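Local coordinates for protein type III Pentaketide Synthase (Neurospora crassa, PDB 3EUO) that probably acts as an acyltransferase of the chalcone and stilbene synthase family, building pentaketide products as a type III polyketide synthase, at residues S108-T112 / L174-M180; L200-S206 / H327-A333. All blocks are in the same frame, centred on the assembly; numbering follows the deposited sequence.

Interaction 1 (S108-T112 / L174-M180); sequences STTCT and LEVSTTM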
loop_
_atom_site.group_PDB
_atom_site.type_symbol
_atom_site.label_atom_id
_atom_site.label_comp_id
_atom_site.label_asym_id
_atom_site.label_seq_id
_atom_site.Cartn_x
_atom_site.Cartn_y
_atom_site.Cartn_z
ATOM N N SER A 108 -3.318 5.150 -5.136
ATOM C CA SER A 108 -4.619 4.526 -4.895
ATOM C C SER A 108 -4.708 3.995 -3.484
ATOM O O SER A 108 -3.695 3.686 -2.867
ATOM C CB SER A 108 -4.866 3.372 -5.878
ATOM O OG SER A 108 -4.746 3.819 -7.220
ATOM N N THR A 109 -5.928 3.869 -2.984
ATOM C CA THR A 109 -6.124 3.290 -1.662
ATOM C C THR A 109 -7.373 2.418 -1.631
ATOM O O THR A 109 -8.320 2.637 -2.394
ATOM C CB THR A 109 -6.145 4.388 -0.566
ATOM O OG1 THR A 109 -6.100 3.790 0.738
ATOM C CG2 THR A 109 -7.362 5.279 -0.690
ATOM N N THR A 110 -7.335 1.403 -0.774
ATOM C CA THR A 110 -8.511 0.617 -0.398
ATOM C C THR A 110 -8.180 -0.173 0.859
ATOM O O THR A 110 -7.027 -0.524 1.074
ATOM C CB THR A 110 -8.980 -0.354 -1.517
ATOM O OG1 THR A 110 -10.238 -0.940 -1.142
ATOM C CG2 THR A 110 -7.950 -1.469 -1.779
ATOM N N CYS A 111 -9.178 -0.436 1.695
ATOM C CA CYS A 111 -8.970 -1.385 2.792
ATOM C C CYS A 111 -9.906 -2.584 2.662
ATOM O O CYS A 111 -9.976 -3.414 3.568
ATOM C CB CYS A 111 -9.136 -0.701 4.149
ATOM S SG CYS A 111 -10.799 -0.092 4.430
ATOM N N THR A 112 -10.603 -2.681 1.529
ATOM C CA THR A 112 -11.638 -3.711 1.355
ATOM C C THR A 112 -11.300 -4.732 0.253
ATOM O O THR A 112 -12.174 -5.465 -0.251
ATOM C CB THR A 112 -13.018 -3.078 1.140
ATOM O OG1 THR A 112 -12.934 -2.055 0.137
ATOM C CG2 THR A 112 -13.525 -2.465 2.446
ATOM N N LEU A 174 -11.201 3.491 -3.619
ATOM C CA LEU A 174 -12.321 2.603 -3.894
ATOM C C LEU A 174 -12.563 1.726 -2.677
ATOM O O LEU A 174 -11.637 1.084 -2.170
ATOM C CB LEU A 174 -12.033 1.754 -5.139
ATOM C CG LEU A 174 -12.908 0.525 -5.424
ATOM C CD1 LEU A 174 -14.369 0.899 -5.706
ATOM C CD2 LEU A 174 -12.328 -0.266 -6.589
ATOM N N GLU A 175 -13.811 1.690 -2.216
ATOM C CA GLU A 175 -14.174 0.830 -1.093
ATOM C C GLU A 175 -15.476 0.115 -1.397
ATOM O O GLU A 175 -16.427 0.730 -1.880
ATOM C CB GLU A 175 -14.302 1.619 0.221
ATOM C CG GLU A 175 -13.063 2.441 0.610
ATOM C CD GLU A 175 -11.878 1.614 1.104
ATOM O OE1 GLU A 175 -11.926 0.360 1.105
ATOM O OE2 GLU A 175 -10.870 2.241 1.500
ATOM N N VAL A 176 -15.478 -1.191 -1.169
ATOM C CA VAL A 176 -16.697 -2.000 -1.225
ATOM C C VAL A 176 -16.820 -2.689 0.132
ATOM O O VAL A 176 -16.184 -3.719 0.384
ATOM C CB VAL A 176 -16.666 -3.046 -2.366
ATOM C CG1 VAL A 176 -17.962 -3.870 -2.379
ATOM C CG2 VAL A 176 -16.454 -2.364 -3.726
ATOM N N SER A 177 -17.621 -2.099 1.010
ATOM C CA SER A 177 -17.763 -2.585 2.377
ATOM C C SER A 177 -19.055 -3.370 2.603
ATOM O O SER A 177 -19.122 -4.204 3.508
ATOM C CB SER A 177 -17.734 -1.405 3.343
ATOM O OG SER A 177 -18.831 -0.546 3.090
ATOM N N THR A 178 -20.082 -3.092 1.802
ATOM C CA THR A 178 -21.424 -3.641 2.083
ATOM C C THR A 178 -21.505 -5.150 1.930
ATOM O O THR A 178 -22.369 -5.792 2.536
ATOM C CB THR A 178 -22.539 -2.997 1.224
ATOM O OG1 THR A 178 -22.288 -3.258 -0.160
ATOM C CG2 THR A 178 -22.631 -1.497 1.483
ATOM N N THR A 179 -20.593 -5.710 1.140
ATOM C CA THR A 179 -20.546 -7.149 0.892
ATOM C C THR A 179 -20.085 -7.928 2.126
ATOM O O THR A 179 -20.168 -9.157 2.156
ATOM C CB THR A 179 -19.630 -7.477 -0.300
ATOM O OG1 THR A 179 -18.357 -6.829 -0.122
ATOM C CG2 THR A 179 -20.264 -6.991 -1.609
ATOM N N MET A 180 -19.594 -7.211 3.133
ATOM C CA MET A 180 -19.118 -7.831 4.366
ATOM C C MET A 180 -20.207 -7.884 5.436
ATOM O O MET A 180 -19.948 -8.264 6.582
ATOM C CB MET A 180 -17.827 -7.143 4.860
ATOM C CG MET A 180 -16.579 -7.536 4.018
ATOM S SD MET A 180 -15.059 -6.639 4.428
ATOM C CE MET A 180 -14.475 -6.279 2.781
HETATM O O HOH W 1 -8.274 2.699 2.469
HETATM O O HOH W 2 -14.752 -5.865 -0.821
#
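Leu174 and Thr109 meet through a nearly straight backbone bond from Leu174 N to Thr109 O (3.2 Å), the last rung between two parallel strands near the point where both strands give way to loops.

Two threonine hydroxyls each work in both directions. Thr110 OG1 gives its proton to Leu174 O at 2.7 Å, meeting it almost head-on, and accepts from Thr112 N, which closes an ST turn. Thr112 OG1, set between its backbone N and carbonyl carbon (chi1 49°), faces the other segment, where it accepts from Val176 N (3.0 Å) and donates to Glu175 OE1 (2.8 Å). Threonine suits both places because one short, branched side chain supplies a donor, an acceptor and a methyl.

Glu175 supplies the charged group. Its chain bends at chi2 (-73°) and brings the carboxylate back against the loop, where OE1 uses its syn lone pair for Cys111 N at 2.9 Å. With Thr112 OG1 as second donor, OE1 is gripped twice, which fixes the rotation of the carboxylate. OE2 takes a weak bond from Cys111 N and a stronger one from Ser332 OG, and a water bridges it to Thr109 OG1. These donors would probably stabilise a buried negative charge.

Apolar contact is modest: the Met180 chain turns at chi3 to lay CE beside Thr112 CB (3.9 Å), a flexible thioether fitting beside a beta-branched residue.

Phe77 of helix 70-96 packs on Thr110, Thr112 and Leu174, Tyr119 of helix 119-127 covers Thr110 and Leu174, and Phe243 of strand 241-246 meets Cys111, Thr112 and Met180. Cys111 also touches Asn116 of the second subunit, so this buried end of neighbouring parallel strands 105-109 and 168-175, in the mixed sheet of the thiolase-like fold, reaches the dimer interface.

Interaction 2 (L200-S206 / H327-A333); sequences LFSDCAS and HGNSSSA
Asn329 holds CG opposite its backbone N (chi1 174°), which lays its amide alongside the ring of Phe201, the planes 41° apart and ND2 3.3 Å from CE1. In Ser202, a chi1 of 60° directs OG at the other segment, where it donates to His327 O (2.7 Å) and lies 2.7 Å from Ser330 OG.

The backbones bridge around Asn329: its N donates to Leu200 O, and its O accepts from Ser202 N (2.9 Å), which sits well above the carbonyl plane. Gly328 suits its positive phi, where a CB would jam against His327 O and also press on Leu200 O. Farther on, Ser206 OG donates to Ala333 O (2.6 Å), and the small Cys204 and Ala333 pack closely.

Asn329 OD1 accepts from Ser331 N in an Asx turn, while ND2 hydrogen-bonds to the oxidised cysteine at position 143, consistent with the asparagine of the family's Cys-His-Asn triad. A leucine here would probably leave Ser331 N without its turn acceptor and the oxidised cysteine without its amide donor.

The loop between helices 318-327 and 334-342 thus lies against the start of strand 204-211, with Phe336 covering Ser206 and Ala173 of strand 168-175 touching Ala333.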
loop_
_atom_site.group_PDB
_atom_site.type_symbol
_atom_site.label_atom_id
_atom_site.label_comp_id
_atom_site.label_asym_id
_atom_site.label_seq_id
_atom_site.Cartn_x
_atom_site.Cartn_y
_atom_site.Cartn_z
ATOM N N LEU A 200 -23.235 1.676 9.269
ATOM C CA LEU A 200 -22.502 2.862 8.839
ATOM C C LEU A 200 -21.945 2.780 7.429
ATOM O O LEU A 200 -22.063 3.732 6.655
ATOM C CB LEU A 200 -21.357 3.153 9.806
ATOM C CG LEU A 200 -21.659 3.466 11.271
ATOM C CD1 LEU A 200 -20.332 3.657 11.982
ATOM C CD2 LEU A 200 -22.518 4.723 11.367
ATOM N N PHE A 201 -21.321 1.656 7.099
ATOM C CA PHE A 201 -20.450 1.623 5.920
ATOM C C PHE A 201 -21.138 1.363 4.585
ATOM O O PHE A 201 -22.083 0.579 4.489
ATOM C CB PHE A 201 -19.278 0.663 6.141
ATOM C CG PHE A 201 -18.246 1.200 7.082
ATOM C CD1 PHE A 201 -17.315 2.142 6.645
ATOM C CD2 PHE A 201 -18.212 0.780 8.411
ATOM C CE1 PHE A 201 -16.348 2.651 7.520
ATOM C CE2 PHE A 201 -17.251 1.285 9.299
ATOM C CZ PHE A 201 -16.321 2.221 8.851
ATOM N N SER A 202 -20.626 2.045 3.564
ATOM C CA SER A 202 -21.168 2.003 2.214
ATOM C C SER A 202 -20.054 1.893 1.161
ATOM O O SER A 202 -18.857 1.888 1.498
ATOM C CB SER A 202 -22.015 3.260 1.967
ATOM O OG SER A 202 -21.229 4.440 2.111
ATOM N N ASP A 203 -20.461 1.835 -0.108
ATOM C CA ASP A 203 -19.569 1.582 -1.240
ATOM C C ASP A 203 -19.477 2.824 -2.123
ATOM O O ASP A 203 -20.482 3.501 -2.354
ATOM C CB ASP A 203 -20.080 0.409 -2.093
ATOM C CG ASP A 203 -20.355 -0.845 -1.276
ATOM O OD1 ASP A 203 -19.786 -0.987 -0.173
ATOM O OD2 ASP A 203 -21.146 -1.692 -1.744
ATOM N N CYS A 204 -18.273 3.107 -2.614
ATOM C CA CYS A 204 -18.038 4.282 -3.450
ATOM C C CYS A 204 -16.651 4.245 -4.058
ATOM O O CYS A 204 -15.741 3.621 -3.515
ATOM C CB CYS A 204 -18.162 5.566 -2.620
ATOM S SG CYS A 204 -18.074 7.114 -3.576
ATOM N N ALA A 205 -16.490 4.936 -5.183
ATOM C CA ALA A 205 -15.149 5.256 -5.668
ATOM C C ALA A 205 -15.099 6.736 -5.953
ATOM O O ALA A 205 -16.078 7.320 -6.405
ATOM C CB ALA A 205 -14.801 4.456 -6.909
ATOM N N SER A 206 -13.955 7.348 -5.670
ATOM C CA SER A 206 -13.781 8.765 -5.927
ATOM C C SER A 206 -12.339 9.026 -6.298
ATOM O O SER A 206 -11.443 8.300 -5.875
ATOM C CB SER A 206 -14.167 9.588 -4.706
ATOM O OG SER A 206 -13.388 9.222 -3.588
ATOM N N HIS A 327 -25.568 8.862 1.579
ATOM C CA HIS A 327 -24.708 7.780 1.070
ATOM C C HIS A 327 -24.011 6.953 2.143
ATOM O O HIS A 327 -23.520 5.857 1.857
ATOM C CB HIS A 327 -23.659 8.338 0.101
ATOM C CG HIS A 327 -24.248 9.065 -1.067
ATOM N ND1 HIS A 327 -24.673 8.420 -2.207
ATOM C CD2 HIS A 327 -24.506 10.380 -1.258
ATOM C CE1 HIS A 327 -25.153 9.307 -3.059
ATOM N NE2 HIS A 327 -25.065 10.504 -2.506
ATOM N N GLY A 328 -23.944 7.470 3.368
ATOM C CA GLY A 328 -23.265 6.741 4.443
ATOM C C GLY A 328 -21.763 6.981 4.425
ATOM O O GLY A 328 -21.274 7.847 3.706
ATOM N N ASN A 329 -21.041 6.194 5.216
ATOM C CA ASN A 329 -19.587 6.300 5.335
ATOM C C ASN A 329 -18.922 5.331 4.352
ATOM O O ASN A 329 -18.918 4.121 4.576
ATOM C CB ASN A 329 -19.180 6.000 6.793
ATOM C CG ASN A 329 -17.668 5.941 7.012
ATOM O OD1 ASN A 329 -16.880 6.029 6.078
ATOM N ND2 ASN A 329 -17.266 5.768 8.271
ATOM N N SER A 330 -18.358 5.870 3.270
ATOM C CA SER A 330 -17.726 5.044 2.232
ATOM C C SER A 330 -16.219 4.911 2.462
ATOM O O SER A 330 -15.451 4.780 1.505
ATOM C CB SER A 330 -18.006 5.615 0.832
ATOM O OG SER A 330 -19.399 5.735 0.595
ATOM N N SER A 331 -15.818 4.931 3.736
ATOM C CA SER A 331 -14.413 4.821 4.141
ATOM C C SER A 331 -13.532 5.816 3.359
ATOM O O SER A 331 -13.895 6.990 3.246
ATOM C CB SER A 331 -13.943 3.363 4.038
ATOM O OG SER A 331 -12.599 3.213 4.455
ATOM N N SER A 332 -12.411 5.365 2.797
ATOM C CA SER A 332 -11.452 6.277 2.157
ATOM C C SER A 332 -12.006 7.068 0.963
ATOM O O SER A 332 -11.445 8.102 0.595
ATOM C CB SER A 332 -10.195 5.517 1.710
ATOM O OG SER A 332 -10.485 4.677 0.605
ATOM N N ALA A 333 -13.091 6.573 0.362
ATOM C CA ALA A 333 -13.674 7.204 -0.833
ATOM C C ALA A 333 -14.555 8.419 -0.523
ATOM O O ALA A 333 -14.897 9.191 -1.425
ATOM C CB ALA A 333 -14.457 6.170 -1.652
#

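Overall arrangement
Of the four segments, 108-112, at the end of strand 105-109, comes first; interaction 1 closes when the chain returns along strand 168-175, after a loop of some sixty residues containing helices 119-127 and 145-162. Interaction 2 opens only later, at 200-206, and closes at 327-333 after about 120 residues, so the two are in series and neither nest nor cross. The first lies within the N-terminal family region, whereas the second joins that region to the C-terminal one. Their centres are 8 Å apart, because strands 168-175 and 204-211 are neighbours in the central mixed sheet. A probable hydrogen bond from Thr178 OG1 to Asp203 OD2 (2.5 Å) links the two contacts directly.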